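Local atomic coordinates of relik capsid n-terminal domain (Oryctolagus cuniculus, PDB entry 2XGU), a protein that probably forms, as the N-terminal domain of an endogenous lentiviral capsid protein, part of the capsid shell enclosing the viral genome. Residues 37-40 against 41-45; 95-98 against 99-103; 105-108 against 109-113; 124-127 against 128-132. One frame throughout, in Å; residues are numbered along the deposited sequence.

Contact 1. Residues 37-40 against 41-45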
loop_
_atom_site.group_PDB
_atom_site.type_symbol
_atom_site.label_atom_id
_atom_site.label_comp_id
_atom_site.label_asym_id
_atom_site.label_seq_id
_atom_site.Cartn_x
_atom_site.Cartn_y
_atom_site.Cartn_z
ATOM N N ILE A 37 -9.245 -2.509 -6.806
ATOM C CA ILE A 37 -8.057 -2.729 -5.982
ATOM C C ILE A 37 -8.282 -3.867 -4.974
ATOM O O ILE A 37 -7.460 -4.760 -4.840
ATOM C CB ILE A 37 -7.612 -1.439 -5.285
ATOM C CG1 ILE A 37 -7.338 -0.336 -6.322
ATOM C CG2 ILE A 37 -6.389 -1.720 -4.415
ATOM C CD1 ILE A 37 -7.102 1.068 -5.712
ATOM N N THR A 38 -9.431 -3.876 -4.309
ATOM C CA THR A 38 -9.767 -5.003 -3.456
ATOM C C THR A 38 -9.793 -6.325 -4.246
ATOM O O THR A 38 -9.271 -7.345 -3.808
ATOM C CB THR A 38 -11.126 -4.772 -2.822
ATOM O OG1 THR A 38 -11.047 -3.615 -1.979
ATOM C CG2 THR A 38 -11.559 -5.972 -2.000
ATOM N N TYR A 39 -10.402 -6.286 -5.425
ATOM C CA TYR A 39 -10.469 -7.466 -6.293
ATOM C C TYR A 39 -9.070 -7.983 -6.630
ATOM O O TYR A 39 -8.800 -9.188 -6.515
ATOM C CB TYR A 39 -11.241 -7.105 -7.573
ATOM C CG TYR A 39 -11.561 -8.244 -8.535
ATOM C CD1 TYR A 39 -12.865 -8.726 -8.649
ATOM C CD2 TYR A 39 -10.588 -8.796 -9.357
ATOM C CE1 TYR A 39 -13.187 -9.740 -9.534
ATOM C CE2 TYR A 39 -10.914 -9.827 -10.258
ATOM C CZ TYR A 39 -12.207 -10.282 -10.331
ATOM O OH TYR A 39 -12.542 -11.284 -11.217
ATOM N N PHE A 40 -8.166 -7.081 -7.016
ATOM C CA PHE A 40 -6.806 -7.516 -7.280
ATOM C C PHE A 40 -6.169 -8.146 -6.031
ATOM O O PHE A 40 -5.460 -9.161 -6.119
ATOM C CB PHE A 40 -5.946 -6.354 -7.798
ATOM C CG PHE A 40 -4.604 -6.794 -8.315
ATOM C CD1 PHE A 40 -4.472 -7.300 -9.598
ATOM C CD2 PHE A 40 -3.491 -6.731 -7.502
ATOM C CE1 PHE A 40 -3.230 -7.713 -10.065
ATOM C CE2 PHE A 40 -2.256 -7.152 -7.963
ATOM C CZ PHE A 40 -2.134 -7.640 -9.234
ATOM N N GLY A 41 -6.404 -7.548 -4.859
ATOM C CA GLY A 41 -5.879 -8.106 -3.622
ATOM C C GLY A 41 -6.335 -9.545 -3.389
ATOM O O GLY A 41 -5.543 -10.401 -3.025
ATOM N N VAL A 42 -7.615 -9.806 -3.619
ATOM C CA VAL A 42 -8.193 -11.129 -3.422
ATOM C C VAL A 42 -7.606 -12.161 -4.397
ATOM O O VAL A 42 -7.185 -13.257 -4.001
ATOM C CB VAL A 42 -9.747 -11.079 -3.535
ATOM C CG1 VAL A 42 -10.342 -12.483 -3.518
ATOM C CG2 VAL A 42 -10.356 -10.229 -2.408
ATOM N N ILE A 43 -7.556 -11.819 -5.682
ATOM C CA ILE A 43 -7.145 -12.818 -6.669
ATOM C C ILE A 43 -5.647 -13.109 -6.678
ATOM O O ILE A 43 -5.224 -14.183 -7.120
ATOM C CB ILE A 43 -7.593 -12.454 -8.115
ATOM C CG1 ILE A 43 -6.858 -11.220 -8.632
ATOM C CG2 ILE A 43 -9.111 -12.292 -8.181
ATOM C CD1 ILE A 43 -7.106 -10.970 -10.112
ATOM N N SER A 44 -4.840 -12.171 -6.192
ATOM C CA SER A 44 -3.393 -12.265 -6.404
ATOM C C SER A 44 -2.653 -12.964 -5.278
ATOM O O SER A 44 -1.431 -13.077 -5.318
ATOM C CB SER A 44 -2.804 -10.871 -6.585
ATOM O OG SER A 44 -3.001 -10.084 -5.402
ATOM N N ILE A 45 -3.410 -13.444 -4.304
ATOM C CA ILE A 45 -2.853 -14.282 -3.265
ATOM C C ILE A 45 -2.143 -15.465 -3.913
ATOM O O ILE A 45 -2.704 -16.157 -4.770
ATOM C CB ILE A 45 -3.951 -14.744 -2.286
ATOM C CG1 ILE A 45 -4.608 -13.522 -1.636
ATOM C CG2 ILE A 45 -3.375 -15.676 -1.229
ATOM C CD1 ILE A 45 -5.735 -13.869 -0.692
#

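Contact 2. Residues 95-98 against 99-103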
loop_
_atom_site.group_PDB
_atom_site.type_symbol
_atom_site.label_atom_id
_atom_site.label_comp_id
_atom_site.label_asym_id
_atom_site.label_seq_id
_atom_site.Cartn_x
_atom_site.Cartn_y
_atom_site.Cartn_z
ATOM N N VAL A 95 20.173 -15.797 0.067
ATOM C CA VAL A 95 20.607 -14.576 -0.601
ATOM C C VAL A 95 19.414 -13.666 -0.873
ATOM O O VAL A 95 18.450 -14.084 -1.518
ATOM C CB VAL A 95 21.344 -14.880 -1.920
ATOM C CG1 VAL A 95 22.711 -15.486 -1.636
ATOM C CG2 VAL A 95 20.512 -15.809 -2.796
ATOM N N PRO A 96 19.463 -12.432 -0.338
ATOM C CA PRO A 96 18.465 -11.381 -0.553
ATOM C C PRO A 96 18.487 -10.932 -2.008
ATOM O O PRO A 96 19.479 -11.158 -2.713
ATOM C CB PRO A 96 18.953 -10.239 0.347
ATOM C CG PRO A 96 19.846 -10.861 1.326
ATOM C CD PRO A 96 20.491 -12.022 0.636
ATOM N N LEU A 97 17.417 -10.291 -2.458
ATOM C CA LEU A 97 17.249 -10.085 -3.885
ATOM C C LEU A 97 17.268 -8.625 -4.321
ATOM O O LEU A 97 17.041 -7.722 -3.512
ATOM C CB LEU A 97 15.962 -10.759 -4.344
ATOM C CG LEU A 97 15.943 -12.272 -4.100
ATOM C CD1 LEU A 97 14.541 -12.827 -4.230
ATOM C CD2 LEU A 97 16.888 -12.985 -5.050
ATOM N N THR A 98 17.582 -8.402 -5.595
ATOM C CA THR A 98 17.500 -7.070 -6.176
ATOM C C THR A 98 16.043 -6.743 -6.497
ATOM O O THR A 98 15.186 -7.637 -6.559
ATOM C CB THR A 98 18.282 -6.962 -7.493
ATOM O OG1 THR A 98 17.638 -7.771 -8.484
ATOM C CG2 THR A 98 19.736 -7.420 -7.319
ATOM N N SER A 99 15.753 -5.474 -6.740
ATOM C CA SER A 99 14.390 -5.129 -7.114
ATOM C C SER A 99 13.987 -5.792 -8.425
ATOM O O SER A 99 12.820 -6.164 -8.586
ATOM C CB SER A 99 14.151 -3.612 -7.157
ATOM O OG SER A 99 14.778 -3.005 -8.271
ATOM N N ASP A 100 14.930 -5.947 -9.358
ATOM C CA ASP A 100 14.587 -6.587 -10.635
ATOM C C ASP A 100 14.102 -8.006 -10.376
ATOM O O ASP A 100 13.082 -8.440 -10.923
ATOM C CB ASP A 100 15.790 -6.615 -11.584
ATOM C CG ASP A 100 15.937 -5.339 -12.415
ATOM O OD1 ASP A 100 15.015 -4.501 -12.433
ATOM O OD2 ASP A 100 16.995 -5.193 -13.067
ATOM N N GLN A 101 14.802 -8.719 -9.499
ATOM C CA GLN A 101 14.425 -10.080 -9.140
ATOM C C GLN A 101 13.075 -10.122 -8.421
ATOM O O GLN A 101 12.244 -10.988 -8.682
ATOM C CB GLN A 101 15.513 -10.718 -8.266
ATOM C CG GLN A 101 16.814 -10.991 -9.023
ATOM C CD GLN A 101 17.915 -11.535 -8.133
ATOM O OE1 GLN A 101 18.488 -12.593 -8.409
ATOM N NE2 GLN A 101 18.224 -10.814 -7.064
ATOM N N ILE A 102 12.866 -9.186 -7.502
ATOM C CA ILE A 102 11.593 -9.114 -6.794
ATOM C C ILE A 102 10.432 -8.883 -7.770
ATOM O O ILE A 102 9.366 -9.491 -7.625
ATOM C CB ILE A 102 11.652 -8.054 -5.666
ATOM C CG1 ILE A 102 12.573 -8.534 -4.547
ATOM C CG2 ILE A 102 10.266 -7.731 -5.121
ATOM C CD1 ILE A 102 13.101 -7.405 -3.680
ATOM N N ARG A 103 10.655 -8.053 -8.792
ATOM C CA ARG A 103 9.645 -7.735 -9.810
ATOM C C ARG A 103 9.502 -8.816 -10.893
ATOM O O ARG A 103 8.693 -8.664 -11.816
ATOM C CB ARG A 103 9.995 -6.401 -10.477
ATOM C CG ARG A 103 9.950 -5.173 -9.564
ATOM C CD ARG A 103 10.621 -3.956 -10.210
ATOM N NE ARG A 103 9.851 -3.441 -11.335
ATOM C CZ ARG A 103 10.280 -2.498 -12.166
ATOM N NH1 ARG A 103 11.483 -1.959 -12.003
ATOM N NH2 ARG A 103 9.503 -2.092 -13.159
#

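Contact 3. Residues 105-108 against 109-113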
loop_
_atom_site.group_PDB
_atom_site.type_symbol
_atom_site.label_atom_id
_atom_site.label_comp_id
_atom_site.label_asym_id
_atom_site.label_seq_id
_atom_site.Cartn_x
_atom_site.Cartn_y
_atom_site.Cartn_z
ATOM N N ILE A 105 11.725 -9.722 -13.202
ATOM C CA ILE A 105 12.333 -9.357 -14.479
ATOM C C ILE A 105 13.374 -10.385 -14.911
ATOM O O ILE A 105 14.313 -10.684 -14.170
ATOM C CB ILE A 105 12.962 -7.968 -14.396
ATOM C CG1 ILE A 105 11.874 -6.929 -14.126
ATOM C CG2 ILE A 105 13.711 -7.640 -15.691
ATOM C CD1 ILE A 105 12.395 -5.525 -13.884
ATOM N N GLY A 106 13.181 -10.946 -16.097
ATOM C CA GLY A 106 14.088 -11.950 -16.623
ATOM C C GLY A 106 13.899 -13.335 -16.029
ATOM O O GLY A 106 14.753 -14.205 -16.205
ATOM N N LEU A 107 12.790 -13.548 -15.320
ATOM C CA LEU A 107 12.522 -14.858 -14.743
ATOM C C LEU A 107 11.575 -15.659 -15.623
ATOM O O LEU A 107 10.616 -15.114 -16.167
ATOM C CB LEU A 107 11.917 -14.727 -13.336
ATOM C CG LEU A 107 12.730 -13.978 -12.283
ATOM C CD1 LEU A 107 12.020 -14.075 -10.937
ATOM C CD2 LEU A 107 14.153 -14.533 -12.195
ATOM N N SER A 108 11.840 -16.955 -15.758
ATOM C CA SER A 108 10.879 -17.848 -16.389
ATOM C C SER A 108 9.743 -18.057 -15.392
ATOM O O SER A 108 9.927 -17.832 -14.190
ATOM C CB SER A 108 11.529 -19.189 -16.746
ATOM O OG SER A 108 11.826 -19.965 -15.593
ATOM N N PRO A 109 8.566 -18.482 -15.871
ATOM C CA PRO A 109 7.475 -18.742 -14.924
ATOM C C PRO A 109 7.868 -19.792 -13.887
ATOM O O PRO A 109 7.524 -19.636 -12.716
ATOM C CB PRO A 109 6.354 -19.271 -15.821
ATOM C CG PRO A 109 6.624 -18.649 -17.156
ATOM C CD PRO A 109 8.118 -18.568 -17.273
ATOM N N GLU A 110 8.572 -20.838 -14.316
ATOM C CA GLU A 110 9.054 -21.875 -13.414
ATOM C C GLU A 110 10.011 -21.295 -12.379
ATOM O O GLU A 110 9.890 -21.566 -11.178
ATOM C CB GLU A 110 9.754 -22.983 -14.211
ATOM C CG GLU A 110 8.841 -23.749 -15.169
ATOM C CD GLU A 110 8.408 -22.937 -16.384
ATOM O OE1 GLU A 110 9.126 -21.990 -16.779
ATOM O OE2 GLU A 110 7.344 -23.260 -16.956
ATOM N N GLU A 111 10.977 -20.507 -12.843
ATOM C CA GLU A 111 11.936 -19.889 -11.928
ATOM C C GLU A 111 11.232 -19.048 -10.876
ATOM O O GLU A 111 11.539 -19.154 -9.686
ATOM C CB GLU A 111 12.927 -19.008 -12.689
ATOM C CG GLU A 111 14.059 -19.773 -13.338
ATOM C CD GLU A 111 14.911 -18.891 -14.223
ATOM O OE1 GLU A 111 16.101 -19.226 -14.427
ATOM O OE2 GLU A 111 14.393 -17.865 -14.716
ATOM N N ALA A 112 10.289 -18.221 -11.316
ATOM C CA ALA A 112 9.579 -17.311 -10.425
ATOM C C ALA A 112 8.719 -18.041 -9.385
ATOM O O ALA A 112 8.348 -17.463 -8.364
ATOM C CB ALA A 112 8.713 -16.352 -11.246
ATOM N N ALA A 113 8.417 -19.307 -9.649
ATOM C CA ALA A 113 7.586 -20.096 -8.749
ATOM C C ALA A 113 8.420 -20.884 -7.731
ATOM O O ALA A 113 7.869 -21.571 -6.868
ATOM C CB ALA A 113 6.698 -21.033 -9.562
#

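Contact 4. Residues 124-127 against 128-132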
loop_
_atom_site.group_PDB
_atom_site.type_symbol
_atom_site.label_atom_id
_atom_site.label_comp_id
_atom_site.label_asym_id
_atom_site.label_seq_id
_atom_site.Cartn_x
_atom_site.Cartn_y
_atom_site.Cartn_z
ATOM N N TYR A 124 6.592 -8.404 -3.752
ATOM C CA TYR A 124 6.194 -7.709 -4.976
ATOM C C TYR A 124 4.690 -7.432 -4.988
ATOM O O TYR A 124 4.253 -6.348 -5.395
ATOM C CB TYR A 124 6.585 -8.505 -6.226
ATOM C CG TYR A 124 6.304 -7.795 -7.535
ATOM C CD1 TYR A 124 6.641 -6.459 -7.709
ATOM C CD2 TYR A 124 5.710 -8.468 -8.593
ATOM C CE1 TYR A 124 6.411 -5.801 -8.905
ATOM C CE2 TYR A 124 5.478 -7.824 -9.804
ATOM C CZ TYR A 124 5.819 -6.490 -9.948
ATOM O OH TYR A 124 5.600 -5.837 -11.144
ATOM N N ARG A 125 3.902 -8.420 -4.575
ATOM C CA ARG A 125 2.462 -8.230 -4.455
ATOM C C ARG A 125 2.160 -7.057 -3.525
ATOM O O ARG A 125 1.295 -6.232 -3.829
ATOM C CB ARG A 125 1.783 -9.508 -3.962
ATOM C CG ARG A 125 0.300 -9.340 -3.644
ATOM C CD ARG A 125 -0.311 -10.665 -3.188
ATOM N NE ARG A 125 -1.705 -10.483 -2.783
ATOM C CZ ARG A 125 -2.087 -10.064 -1.581
ATOM N NH1 ARG A 125 -1.183 -9.807 -0.638
ATOM N NH2 ARG A 125 -3.382 -9.897 -1.316
ATOM N N THR A 126 2.879 -6.980 -2.406
ATOM C CA THR A 126 2.761 -5.849 -1.499
ATOM C C THR A 126 3.059 -4.516 -2.187
ATOM O O THR A 126 2.287 -3.569 -2.066
ATOM C CB THR A 126 3.668 -6.055 -0.276
ATOM O OG1 THR A 126 3.131 -7.120 0.514
ATOM C CG2 THR A 126 3.758 -4.783 0.559
ATOM N N TRP A 127 4.155 -4.442 -2.944
ATOM C CA TRP A 127 4.480 -3.222 -3.690
ATOM C C TRP A 127 3.365 -2.824 -4.666
ATOM O O TRP A 127 2.990 -1.653 -4.745
ATOM C CB TRP A 127 5.773 -3.405 -4.502
ATOM C CG TRP A 127 7.032 -3.453 -3.680
ATOM C CD1 TRP A 127 7.139 -3.334 -2.332
ATOM C CD2 TRP A 127 8.368 -3.645 -4.175
ATOM N NE1 TRP A 127 8.465 -3.431 -1.946
ATOM C CE2 TRP A 127 9.233 -3.629 -3.062
ATOM C CE3 TRP A 127 8.910 -3.832 -5.449
ATOM C CZ2 TRP A 127 10.611 -3.790 -3.189
ATOM C CZ3 TRP A 127 10.281 -3.990 -5.577
ATOM C CH2 TRP A 127 11.114 -3.958 -4.453
ATOM N N VAL A 128 2.843 -3.794 -5.411
ATOM C CA VAL A 128 1.815 -3.502 -6.407
ATOM C C VAL A 128 0.524 -3.020 -5.741
ATOM O O VAL A 128 -0.082 -2.032 -6.168
ATOM C CB VAL A 128 1.557 -4.738 -7.296
ATOM C CG1 VAL A 128 0.416 -4.485 -8.271
ATOM C CG2 VAL A 128 2.822 -5.092 -8.067
ATOM N N LEU A 129 0.111 -3.705 -4.678
ATOM C CA LEU A 129 -1.083 -3.280 -3.964
ATOM C C LEU A 129 -0.888 -1.909 -3.303
ATOM O O LEU A 129 -1.797 -1.074 -3.329
ATOM C CB LEU A 129 -1.549 -4.370 -2.975
ATOM C CG LEU A 129 -2.282 -5.524 -3.693
ATOM C CD1 LEU A 129 -2.347 -6.808 -2.875
ATOM C CD2 LEU A 129 -3.700 -5.086 -4.108
ATOM N N GLU A 130 0.289 -1.653 -2.740
ATOM C CA GLU A 130 0.559 -0.325 -2.198
ATOM C C GLU A 130 0.454 0.736 -3.292
ATOM O O GLU A 130 -0.125 1.792 -3.080
ATOM C CB GLU A 130 1.926 -0.281 -1.517
ATOM C CG GLU A 130 1.922 -1.126 -0.250
ATOM C CD GLU A 130 3.272 -1.230 0.403
ATOM O OE1 GLU A 130 4.266 -0.820 -0.225
ATOM O OE2 GLU A 130 3.330 -1.712 1.556
ATOM N N ALA A 131 1.003 0.451 -4.469
ATOM C CA ALA A 131 0.966 1.404 -5.569
ATOM C C ALA A 131 -0.464 1.688 -6.016
ATOM O O ALA A 131 -0.846 2.842 -6.210
ATOM C CB ALA A 131 1.806 0.902 -6.735
ATOM N N LEU A 132 -1.251 0.632 -6.177
ATOM C CA LEU A 132 -2.669 0.801 -6.512
ATOM C C LEU A 132 -3.406 1.635 -5.463
ATOM O O LEU A 132 -4.139 2.575 -5.788
ATOM C CB LEU A 132 -3.350 -0.556 -6.687
ATOM C CG LEU A 132 -2.933 -1.340 -7.921
ATOM C CD1 LEU A 132 -3.325 -2.801 -7.791
ATOM C CD2 LEU A 132 -3.613 -0.704 -9.129
#

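Contact 1. Residues 37-40 against 41-45
One face of the Phe40 ring carries Ser44 CB, which lies over it toward the rim as a CH-pi contact, 4.3 Å from the ring centroid. The Tyr39 ring meets Ile43 obliquely, with Tyr39 CE2 3.7 Å from Ile43 CG2. Both aromatic side chains have CG anti to the backbone N (chi1 -173° for Tyr39), which lays each ring along the helix toward the residue four places on. Ser44 OG donates to Phe40 O over 2.7 Å, from a position tilted 30° off the carbonyl plane. The weak bond from Ser44 N, 3.1 Å from Phe40 O, goes to the same acceptor. One carbonyl near the end of the helix thus takes two donors from one serine. Further back, the regular i to i+4 pattern holds, as in Ile43 N to Tyr39 O at 3.0 Å. Arg125 of helix 118-134 reaches both Gly41 O and Ser44 OG. Thr38 OG1 bonds its counterpart in the second subunit. Helix 34-43 is wedged between its neighbours: Tyr39 packs on Gln25 of helix 16-29, the Phe40 ring meets that of Trp22 with planes at about 60°, and Phe40 also touches Ile52 of helix 49-57 and Val128 of helix 118-134.

Contact 2. Residues 95-98 against 99-103
Thr98 and Gln101 meet at the start of helix 99-102. Thr98 OG1 accepts from Gln101 N over 3.2 Å, with an N-H...O angle of 165°. The hydroxyl sits between the backbone N and the carbonyl carbon (chi1 67°), which turns it back over the first turn. Thr98 O takes the next bond, from Ile102 N at 2.9 Å, nearly in line with the carbonyl. Packing is tight around these bonds. The extended Gln101 side chain crosses Leu97 at about a right angle, with Gln101 CD 3.6 Å from Leu97 CD2. Gln101 CG lies 3.4 Å from Thr98 OG1. Ile102 CG1 lies 3.4 Å from Thr98 O and 4.1 Å from Leu97 CB. Leu97 and Ile102 continue inward to helix 118-134, on Ala120 and on Leu123 and Trp127 respectively. Through its bond from Gln101 N, Thr98 is the N-cap of this short helix, and its side chain occupies a backbone N-H that has no carbonyl one turn earlier in the helix to bond to. Ser99 begins the helix on the buried side, where its OG bonds Asp81 of helix 63-83. The outer side is looser. Asp100 is exposed, and its side chain comes near Thr98 only at CB, 3.8 Å from Thr98 OG1.

Contact 3. Residues 105-108 against 109-113
Ser108 and Glu111 exchange bonds across the start of the short, weakly bonded helix 109-112. Ser108 OG accepts from Glu111 N over 2.9 Å. In return, Glu111 OE2 accepts from Ser108 N, also at 2.9 Å and almost straight, with an N-H...O angle of 175°. The two bonds make a capping box, with Ser108 as the N-cap. The donor meets OE2 on its anti side, 22° out of the carboxylate plane. Glu111 reaches back because its chain is extended beyond CG (chi2 173°), and it passes obliquely by Leu107. Glu111 CG lies 3.2 Å from Ser108 OG. The carbonyl is used as well: Ser108 O accepts from Ala112 N at 2.9 Å. Ser108 therefore spends its N, O and OG on the first turn. Pro109 opens the helix and has no N-H to be capped. Alongside these bonds, Leu107 CD1 packs on Ala112 CB at 4.0 Å, and Leu107 continues onto Phe117. Pro109 and Ala113 touch Tyr11 of strand 8-11. Two backbone N-H groups at the helix start are thus met by side-chain oxygens, and the negative carboxylate probably also suits the positive end of the helix dipole.

Contact 4. Residues 124-127 against 128-132
Tyr124 turns one ring face to Val128, whose CG2 lies 3.7 Å above the ring plane, toward the rim. This is a CH-pi contact, with CG2 3.9 Å from the ring centroid. Two torsions produce it. Tyr124 has CG anti to the backbone N (chi1 -175°), which carries the ring along the helix, and Val128 CG2 lies beside its own backbone N, facing back toward Tyr124. Arg125 and Leu129 meet by apolar packing of a methyl over a guanidinium face. The Arg125 chain is extended from CG to NE. In the conformer given, Leu129 CD1 sits 3.5 Å above the Arg125 guanidinium plane; a second conformer of Leu129 exists. Thr126 and Glu130 run side by side in the same direction, with Thr126 CG2 3.3 Å from Glu130 OE2. Trp127 points its indole the other way, with CG beside the backbone N (chi1 -72°), and the ring meets Trp80 of helix 63-83 edge-to-face. Backbone i to i+4 bonds run through the whole segment, such as Glu130 N to Thr126 O at 2.8 Å. Two polar ends have partners nearby: Tyr124 OH bonds Asn53, and Thr126 OG1 bonds Thr122 O one turn earlier. Arg125 also bonds Gln136 of the second subunit, and together with its bonds to helix 34-43 this probably limits rotation of the guanidinium and links the helix to both.

From the N terminus, the four contacts follow in series, and none nests or crosses. Each is local, and none closes a long loop. Contact 1 lies in the last turns of helix 34-43. Contact 2 caps helix 99-102 after the long loop from helix 63-83. Contact 3 caps helix 109-112, one short connection later, and is linked to contact 2 by a probable hydrogen bond from Ile105 N to Asp100 O, 2.9 Å. Contact 4 lies in helix 118-134, nearest the centre of the chain. It touches both contact 1 and contact 2, the latter where Arg103 packs on Tyr124. Contacts 1 and 2 lie on opposite sides of the chain's centre, with centres about 22 Å apart.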